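Local coordinates for structural polyprotein, VP3 (Israeli acute paralysis virus, PDB 5CDD) that probably serves as a structural building block of the virus capsid, one of the jelly-roll coat proteins cut from the structural polyprotein, at residues 147-159 with 185-197. Sequence-based numbering, arbitrary orientation.
Sequences AFHTGRLEIFFEP and SDNNYKYILDLTN
Strands 150-159 and 189-194 pair antiparallel in the four-stranded sheet of the VP3 jelly roll, the fold of picorna-like capsid proteins. Strand 189-194 is outermost in that sheet within this chain, while strand 236-247 flanks 150-159 on its other side. Leu153 and Leu193 form a hydrogen-bonded pair, with Leu153 N to Leu193 O at 2.8 Å, and Ile155 and Tyr191 repeat the pattern. At the far end Leu195 N still reaches Gly151 O, and the Leu195 side chain lies against the backbone of Thr150 and Gly151.

The two faces of the sheet differ. Leu153, Ile155 and Leu193 share one with Tyr191; Leu153 and Ile155 continue onto Ile258 and Ile203 of the same chain. On the other, Arg152 bends at chi2 and chi3, laying one guanidinium face on Ile192 CG2 while Asp194 sits at its edge. The salt bridge is long, Arg152 NH1 to Asp194 OD2 3.6 Å, with the two planes 52° apart. Asp194 OD1 closes an Asx turn on Thr196 N.

Further along, Glu154 extends from CG to bring OE2 to Ser185 OG, while its OE1 forms a salt bridge with Arg241. Ser185 CB lies over one face of the Phe156 ring in a CH-pi contact, 3.7 Å from the centroid. Phe156 CG stands between its backbone N and carbonyl carbon (chi1 68°), which turns the ring under Ser185. Asn188 ND2 is gripped twice, by Phe157 O at 3.0 Å, with ND2 lying above the plane of that carbonyl, and by Glu158 OE1 at 2.7 Å.

Glu158 also binds Thr194, Tyr195 and Arg196 of a neighbouring subunit, so the two hydrogen bonds from the Asn188 side-chain amide tie the loop leading into strand 189-194 to a strand end whose carboxylate is already engaged at a subunit interface.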
ATOM      1  N   ALA B 147      43.846   3.769  63.438  1.00 46.09           N
ATOM      2  CA  ALA B 147      45.094   3.362  62.809  1.00 47.26           C
ATOM      3  C   ALA B 147      45.909   2.452  63.722  1.00 48.43           C
ATOM      4  O   ALA B 147      46.946   1.927  63.319  1.00 48.33           O
ATOM      5  CB  ALA B 147      45.910   4.589  62.431  1.00 46.93           C
ATOM      6  N   PHE B 148      45.430   2.257  64.946  1.00 49.46           N
ATOM      7  CA  PHE B 148      46.137   1.427  65.914  1.00 49.69           C
ATOM      8  C   PHE B 148      45.647  -0.013  65.984  1.00 49.78           C
ATOM      9  O   PHE B 148      46.303  -0.866  66.586  1.00 51.00           O
ATOM     10  CB  PHE B 148      46.061   2.080  67.295  1.00 49.78           C
ATOM     11  CG  PHE B 148      46.649   3.460  67.332  1.00 50.31           C
ATOM     12  CD1 PHE B 148      47.997   3.659  67.055  1.00 49.99           C
ATOM     13  CD2 PHE B 148      45.851   4.566  67.603  1.00 50.67           C
ATOM     14  CE1 PHE B 148      48.543   4.939  67.041  1.00 50.44           C
ATOM     15  CE2 PHE B 148      46.387   5.852  67.591  1.00 51.10           C
ATOM     16  CZ  PHE B 148      47.736   6.038  67.309  1.00 51.00           C
ATOM     17  N   HIS B 149      44.499  -0.290  65.372  1.00 48.72           N
ATOM     18  CA  HIS B 149      43.967  -1.646  65.377  1.00 47.13           C
ATOM     19  C   HIS B 149      44.610  -2.472  64.273  1.00 47.60           C
ATOM     20  O   HIS B 149      44.823  -1.988  63.159  1.00 47.85           O
ATOM     21  CB  HIS B 149      42.448  -1.647  65.185  1.00 45.07           C
ATOM     22  CG  HIS B 149      41.689  -1.045  66.327  1.00 43.66           C
ATOM     23  ND1 HIS B 149      41.523   0.315  66.478  1.00 43.56           N
ATOM     24  CD2 HIS B 149      41.046  -1.620  67.371  1.00 42.39           C
ATOM     25  CE1 HIS B 149      40.807   0.552  67.563  1.00 42.41           C
ATOM     26  NE2 HIS B 149      40.506  -0.605  68.124  1.00 41.95           N
ATOM     27  N   THR B 150      44.929  -3.720  64.595  1.00 48.20           N
ATOM     28  CA  THR B 150      45.534  -4.624  63.630  1.00 48.77           C
ATOM     29  C   THR B 150      44.852  -5.982  63.725  1.00 48.87           C
ATOM     30  O   THR B 150      44.166  -6.278  64.704  1.00 48.56           O
ATOM     31  CB  THR B 150      47.049  -4.796  63.879  1.00 49.35           C
ATOM     32  OG1 THR B 150      47.266  -5.290  65.206  1.00 49.45           O
ATOM     33  CG2 THR B 150      47.769  -3.466  63.709  1.00 48.75           C
ATOM     34  N   GLY B 151      45.042  -6.802  62.699  1.00 48.77           N
ATOM     35  CA  GLY B 151      44.424  -8.113  62.678  1.00 48.73           C
ATOM     36  C   GLY B 151      44.004  -8.425  61.258  1.00 48.39           C
ATOM     37  O   GLY B 151      44.124  -7.573  60.380  1.00 48.91           O
ATOM     38  N   ARG B 152      43.510  -9.636  61.025  1.00 47.34           N
ATOM     39  CA  ARG B 152      43.092 -10.032  59.689  1.00 46.02           C
ATOM     40  C   ARG B 152      41.771 -10.780  59.694  1.00 45.20           C
ATOM     41  O   ARG B 152      41.619 -11.786  60.382  1.00 44.34           O
ATOM     42  CB  ARG B 152      44.171 -10.896  59.042  1.00 46.44           C
ATOM     43  CG  ARG B 152      45.394 -10.113  58.620  1.00 48.16           C
ATOM     44  CD  ARG B 152      46.678 -10.810  59.045  1.00 50.75           C
ATOM     45  NE  ARG B 152      46.782 -12.155  58.497  1.00 53.85           N
ATOM     46  CZ  ARG B 152      46.845 -12.433  57.200  1.00 56.24           C
ATOM     47  NH1 ARG B 152      46.817 -11.453  56.308  1.00 55.45           N
ATOM     48  NH2 ARG B 152      46.920 -13.696  56.796  1.00 57.12           N
ATOM     49  N   LEU B 153      40.820 -10.283  58.911  1.00 44.82           N
ATOM     50  CA  LEU B 153      39.501 -10.890  58.820  1.00 43.39           C
ATOM     51  C   LEU B 153      39.408 -11.730  57.548  1.00 43.09           C
ATOM     52  O   LEU B 153      39.903 -11.335  56.494  1.00 43.21           O
ATOM     53  CB  LEU B 153      38.439  -9.784  58.824  1.00 42.63           C
ATOM     54  CG  LEU B 153      37.029 -10.087  59.334  1.00 42.00           C
ATOM     55  CD1 LEU B 153      37.080 -10.665  60.742  1.00 41.34           C
ATOM     56  CD2 LEU B 153      36.220  -8.800  59.320  1.00 41.77           C
ATOM     57  N   GLU B 154      38.784 -12.897  57.657  1.00 43.29           N
ATOM     58  CA  GLU B 154      38.634 -13.796  56.520  1.00 43.74           C
ATOM     59  C   GLU B 154      37.179 -13.885  56.084  1.00 42.83           C
ATOM     60  O   GLU B 154      36.279 -14.024  56.913  1.00 43.12           O
ATOM     61  CB  GLU B 154      39.136 -15.191  56.887  1.00 45.93           C
ATOM     62  CG  GLU B 154      38.821 -16.269  55.865  1.00 49.66           C
ATOM     63  CD  GLU B 154      39.150 -17.664  56.371  1.00 52.86           C
ATOM     64  OE1 GLU B 154      38.624 -18.055  57.436  1.00 53.30           O
ATOM     65  OE2 GLU B 154      39.932 -18.370  55.698  1.00 55.43           O
ATOM     66  N   ILE B 155      36.954 -13.802  54.778  1.00 41.06           N
ATOM     67  CA  ILE B 155      35.610 -13.891  54.224  1.00 38.54           C
ATOM     68  C   ILE B 155      35.672 -14.867  53.056  1.00 37.78           C
ATOM     69  O   ILE B 155      36.276 -14.568  52.028  1.00 37.02           O
ATOM     70  CB  ILE B 155      35.119 -12.523  53.710  1.00 37.73           C
ATOM     71  CG1 ILE B 155      35.238 -11.470  54.816  1.00 37.11           C
ATOM     72  CG2 ILE B 155      33.672 -12.633  53.256  1.00 36.37           C
ATOM     73  CD1 ILE B 155      36.192 -10.333  54.493  1.00 35.93           C
ATOM     74  N   PHE B 156      35.059 -16.034  53.220  1.00 37.44           N
ATOM     75  CA  PHE B 156      35.073 -17.039  52.167  1.00 36.64           C
ATOM     76  C   PHE B 156      33.663 -17.433  51.751  1.00 35.62           C
ATOM     77  O   PHE B 156      32.701 -17.202  52.485  1.00 34.29           O
ATOM     78  CB  PHE B 156      35.867 -18.273  52.624  1.00 37.31           C
ATOM     79  CG  PHE B 156      35.216 -19.053  53.735  1.00 37.55           C
ATOM     80  CD1 PHE B 156      34.342 -20.100  53.451  1.00 37.69           C
ATOM     81  CD2 PHE B 156      35.480 -18.746  55.068  1.00 37.02           C
ATOM     82  CE1 PHE B 156      33.741 -20.830  54.476  1.00 37.00           C
ATOM     83  CE2 PHE B 156      34.884 -19.469  56.098  1.00 37.55           C
ATOM     84  CZ  PHE B 156      34.012 -20.514  55.800  1.00 37.78           C
ATOM     85  N   PHE B 157      33.548 -18.016  50.561  1.00 35.38           N
ATOM     86  CA  PHE B 157      32.257 -18.439  50.035  1.00 34.25           C
ATOM     87  C   PHE B 157      32.130 -19.955  49.979  1.00 34.73           C
ATOM     88  O   PHE B 157      33.029 -20.656  49.507  1.00 34.58           O
ATOM     89  CB  PHE B 157      32.035 -17.867  48.632  1.00 32.38           C
ATOM     90  CG  PHE B 157      30.764 -18.344  47.980  1.00 31.00           C
ATOM     91  CD1 PHE B 157      29.523 -17.970  48.486  1.00 30.61           C
ATOM     92  CD2 PHE B 157      30.808 -19.194  46.878  1.00 30.04           C
ATOM     93  CE1 PHE B 157      28.342 -18.439  47.904  1.00 29.42           C
ATOM     94  CE2 PHE B 157      29.635 -19.667  46.292  1.00 29.77           C
ATOM     95  CZ  PHE B 157      28.400 -19.289  46.807  1.00 28.77           C
ATOM     96  N   GLU B 158      30.994 -20.447  50.459  1.00 34.72           N
ATOM     97  CA  GLU B 158      30.705 -21.872  50.468  1.00 35.20           C
ATOM     98  C   GLU B 158      29.379 -22.108  49.752  1.00 35.63           C
ATOM     99  O   GLU B 158      28.328 -21.645  50.198  1.00 36.59           O
ATOM    100  CB  GLU B 158      30.632 -22.381  51.910  1.00 35.17           C
ATOM    101  CG  GLU B 158      30.117 -23.810  52.080  1.00 35.95           C
ATOM    102  CD  GLU B 158      30.892 -24.834  51.266  1.00 36.61           C
ATOM    103  OE1 GLU B 158      32.130 -24.715  51.173  1.00 37.52           O
ATOM    104  OE2 GLU B 158      30.261 -25.771  50.730  1.00 37.35           O
ATOM    105  N   PRO B 159      29.414 -22.817  48.615  1.00 35.05           N
ATOM    106  CA  PRO B 159      28.198 -23.101  47.853  1.00 34.95           C
ATOM    107  C   PRO B 159      27.409 -24.250  48.467  1.00 35.86           C
ATOM    108  O   PRO B 159      27.983 -25.151  49.078  1.00 37.64           O
ATOM    109  CB  PRO B 159      28.742 -23.453  46.477  1.00 34.57           C
ATOM    110  CG  PRO B 159      30.002 -24.181  46.816  1.00 34.16           C
ATOM    111  CD  PRO B 159      30.607 -23.300  47.895  1.00 34.40           C
ATOM    112  N   SER B 185      38.599 -23.485  55.171  1.00 47.58           N
ATOM    113  CA  SER B 185      38.413 -22.595  54.028  1.00 47.90           C
ATOM    114  C   SER B 185      39.690 -22.455  53.209  1.00 48.55           C
ATOM    115  O   SER B 185      40.024 -21.366  52.741  1.00 49.54           O
ATOM    116  CB  SER B 185      37.973 -21.212  54.508  1.00 47.65           C
ATOM    117  OG  SER B 185      38.991 -20.603  55.280  1.00 46.68           O
ATOM    118  N   ASP B 186      40.401 -23.561  53.032  1.00 49.28           N
ATOM    119  CA  ASP B 186      41.648 -23.547  52.280  1.00 50.46           C
ATOM    120  C   ASP B 186      41.417 -23.569  50.778  1.00 49.89           C
ATOM    121  O   ASP B 186      42.155 -22.939  50.023  1.00 49.57           O
ATOM    122  CB  ASP B 186      42.510 -24.748  52.678  1.00 53.34           C
ATOM    123  CG  ASP B 186      42.810 -24.785  54.166  1.00 57.03           C
ATOM    124  OD1 ASP B 186      43.419 -23.821  54.680  1.00 59.08           O
ATOM    125  OD2 ASP B 186      42.437 -25.781  54.823  1.00 58.21           O
ATOM    126  N   ASN B 187      40.386 -24.291  50.352  1.00 49.79           N
ATOM    127  CA  ASN B 187      40.060 -24.421  48.935  1.00 48.92           C
ATOM    128  C   ASN B 187      38.947 -23.485  48.481  1.00 47.68           C
ATOM    129  O   ASN B 187      38.757 -23.275  47.285  1.00 47.20           O
ATOM    130  CB  ASN B 187      39.656 -25.864  48.633  1.00 50.38           C
ATOM    131  CG  ASN B 187      40.795 -26.841  48.839  1.00 51.31           C
ATOM    132  OD1 ASN B 187      40.573 -28.041  49.006  1.00 52.52           O
ATOM    133  ND2 ASN B 187      42.023 -26.336  48.816  1.00 51.05           N
ATOM    134  N   ASN B 188      38.213 -22.928  49.436  1.00 46.80           N
ATOM    135  CA  ASN B 188      37.114 -22.028  49.118  1.00 45.86           C
ATOM    136  C   ASN B 188      37.585 -20.672  48.622  1.00 45.17           C
ATOM    137  O   ASN B 188      38.673 -20.214  48.970  1.00 46.12           O
ATOM    138  CB  ASN B 188      36.229 -21.823  50.348  1.00 45.60           C
ATOM    139  CG  ASN B 188      35.535 -23.090  50.778  1.00 46.42           C
ATOM    140  OD1 ASN B 188      36.179 -24.088  51.101  1.00 48.57           O
ATOM    141  ND2 ASN B 188      34.207 -23.062  50.782  1.00 47.44           N
ATOM    142  N   TYR B 189      36.762 -20.038  47.795  1.00 44.16           N
ATOM    143  CA  TYR B 189      37.068 -18.712  47.283  1.00 43.41           C
ATOM    144  C   TYR B 189      36.968 -17.781  48.481  1.00 43.23           C
ATOM    145  O   TYR B 189      35.970 -17.804  49.202  1.00 43.22           O
ATOM    146  CB  TYR B 189      36.050 -18.304  46.220  1.00 43.76           C
ATOM    147  CG  TYR B 189      36.441 -18.686  44.812  1.00 45.07           C
ATOM    148  CD1 TYR B 189      37.436 -17.982  44.134  1.00 46.14           C
ATOM    149  CD2 TYR B 189      35.822 -19.749  44.158  1.00 45.00           C
ATOM    150  CE1 TYR B 189      37.804 -18.325  42.835  1.00 47.44           C
ATOM    151  CE2 TYR B 189      36.183 -20.103  42.861  1.00 46.65           C
ATOM    152  CZ  TYR B 189      37.173 -19.387  42.205  1.00 48.20           C
ATOM    153  OH  TYR B 189      37.529 -19.726  40.918  1.00 49.17           O
ATOM    154  N   LYS B 190      37.995 -16.967  48.701  1.00 42.95           N
ATOM    155  CA  LYS B 190      37.981 -16.061  49.842  1.00 42.33           C
ATOM    156  C   LYS B 190      38.847 -14.821  49.681  1.00 41.40           C
ATOM    157  O   LYS B 190      39.581 -14.671  48.703  1.00 41.27           O
ATOM    158  CB  LYS B 190      38.424 -16.809  51.102  1.00 43.30           C
ATOM    159  CG  LYS B 190      39.829 -17.389  51.010  1.00 43.63           C
ATOM    160  CD  LYS B 190      40.243 -18.051  52.313  1.00 45.64           C
ATOM    161  CE  LYS B 190      41.615 -18.694  52.187  1.00 46.36           C
ATOM    162  NZ  LYS B 190      41.633 -19.738  51.122  1.00 48.08           N
ATOM    163  N   TYR B 191      38.743 -13.937  50.667  1.00 40.10           N
ATOM    164  CA  TYR B 191      39.511 -12.704  50.707  1.00 38.50           C
ATOM    165  C   TYR B 191      39.888 -12.442  52.159  1.00 39.09           C
ATOM    166  O   TYR B 191      39.072 -12.625  53.063  1.00 39.69           O
ATOM    167  CB  TYR B 191      38.692 -11.522  50.189  1.00 36.27           C
ATOM    168  CG  TYR B 191      39.449 -10.216  50.259  1.00 34.81           C
ATOM    169  CD1 TYR B 191      40.475  -9.938  49.358  1.00 34.61           C
ATOM    170  CD2 TYR B 191      39.178  -9.283  51.258  1.00 34.10           C
ATOM    171  CE1 TYR B 191      41.216  -8.763  49.452  1.00 34.89           C
ATOM    172  CE2 TYR B 191      39.915  -8.104  51.362  1.00 34.25           C
ATOM    173  CZ  TYR B 191      40.932  -7.851  50.456  1.00 34.74           C
ATOM    174  OH  TYR B 191      41.665  -6.690  50.549  1.00 35.56           O
ATOM    175  N   ILE B 192      41.126 -12.020  52.382  1.00 39.15           N
ATOM    176  CA  ILE B 192      41.588 -11.732  53.729  1.00 38.85           C
ATOM    177  C   ILE B 192      41.818 -10.237  53.884  1.00 39.12           C
ATOM    178  O   ILE B 192      42.739  -9.673  53.294  1.00 40.37           O
ATOM    179  CB  ILE B 192      42.891 -12.491  54.046  1.00 38.12           C
ATOM    180  CG1 ILE B 192      42.625 -13.996  54.008  1.00 38.04           C
ATOM    181  CG2 ILE B 192      43.417 -12.078  55.413  1.00 37.45           C
ATOM    182  CD1 ILE B 192      43.840 -14.843  54.292  1.00 40.12           C
ATOM    183  N   LEU B 193      40.962  -9.601  54.673  1.00 39.12           N
ATOM    184  CA  LEU B 193      41.059  -8.170  54.913  1.00 39.73           C
ATOM    185  C   LEU B 193      42.047  -7.901  56.042  1.00 41.68           C
ATOM    186  O   LEU B 193      41.826  -8.311  57.181  1.00 41.70           O
ATOM    187  CB  LEU B 193      39.681  -7.610  55.277  1.00 37.92           C
ATOM    188  CG  LEU B 193      39.557  -6.098  55.465  1.00 36.08           C
ATOM    189  CD1 LEU B 193      39.943  -5.383  54.182  1.00 35.93           C
ATOM    190  CD2 LEU B 193      38.131  -5.755  55.855  1.00 35.75           C
ATOM    191  N   ASP B 194      43.140  -7.219  55.716  1.00 43.51           N
ATOM    192  CA  ASP B 194      44.167  -6.889  56.699  1.00 44.63           C
ATOM    193  C   ASP B 194      43.994  -5.438  57.140  1.00 45.14           C
ATOM    194  O   ASP B 194      44.224  -4.515  56.360  1.00 45.73           O
ATOM    195  CB  ASP B 194      45.555  -7.086  56.089  1.00 46.49           C
ATOM    196  CG  ASP B 194      46.658  -7.076  57.129  1.00 48.32           C
ATOM    197  OD1 ASP B 194      46.773  -6.077  57.871  1.00 49.69           O
ATOM    198  OD2 ASP B 194      47.414  -8.069  57.202  1.00 48.34           O
ATOM    199  N   LEU B 195      43.591  -5.243  58.393  1.00 45.43           N
ATOM    200  CA  LEU B 195      43.369  -3.907  58.939  1.00 46.82           C
ATOM    201  C   LEU B 195      44.560  -2.960  58.805  1.00 48.81           C
ATOM    202  O   LEU B 195      44.428  -1.754  59.020  1.00 49.74           O
ATOM    203  CB  LEU B 195      42.960  -4.005  60.413  1.00 45.47           C
ATOM    204  CG  LEU B 195      41.537  -4.480  60.723  1.00 44.96           C
ATOM    205  CD1 LEU B 195      41.286  -5.842  60.100  1.00 45.53           C
ATOM    206  CD2 LEU B 195      41.343  -4.539  62.230  1.00 44.07           C
ATOM    207  N   THR B 196      45.719  -3.505  58.449  1.00 50.70           N
ATOM    208  CA  THR B 196      46.930  -2.701  58.293  1.00 52.07           C
ATOM    209  C   THR B 196      47.053  -2.119  56.887  1.00 53.10           C
ATOM    210  O   THR B 196      47.757  -1.131  56.676  1.00 53.89           O
ATOM    211  CB  THR B 196      48.191  -3.545  58.591  1.00 52.16           C
ATOM    212  OG1 THR B 196      48.151  -3.995  59.950  1.00 53.39           O
ATOM    213  CG2 THR B 196      49.454  -2.727  58.369  1.00 51.41           C
ATOM    214  N   ASN B 197      46.364  -2.727  55.927  1.00 53.84           N
ATOM    215  CA  ASN B 197      46.420  -2.264  54.546  1.00 54.72           C
ATOM    216  C   ASN B 197      45.090  -1.741  54.013  1.00 54.58           C
ATOM    217  O   ASN B 197      45.066  -0.827  53.189  1.00 54.91           O
ATOM    218  CB  ASN B 197      46.917  -3.392  53.640  1.00 56.60           C
ATOM    219  CG  ASN B 197      48.334  -3.815  53.962  1.00 58.79           C
ATOM    220  OD1 ASN B 197      49.278  -3.039  53.804  1.00 60.54           O
ATOM    221  ND2 ASN B 197      48.491  -5.051  54.421  1.00 59.13           N
TER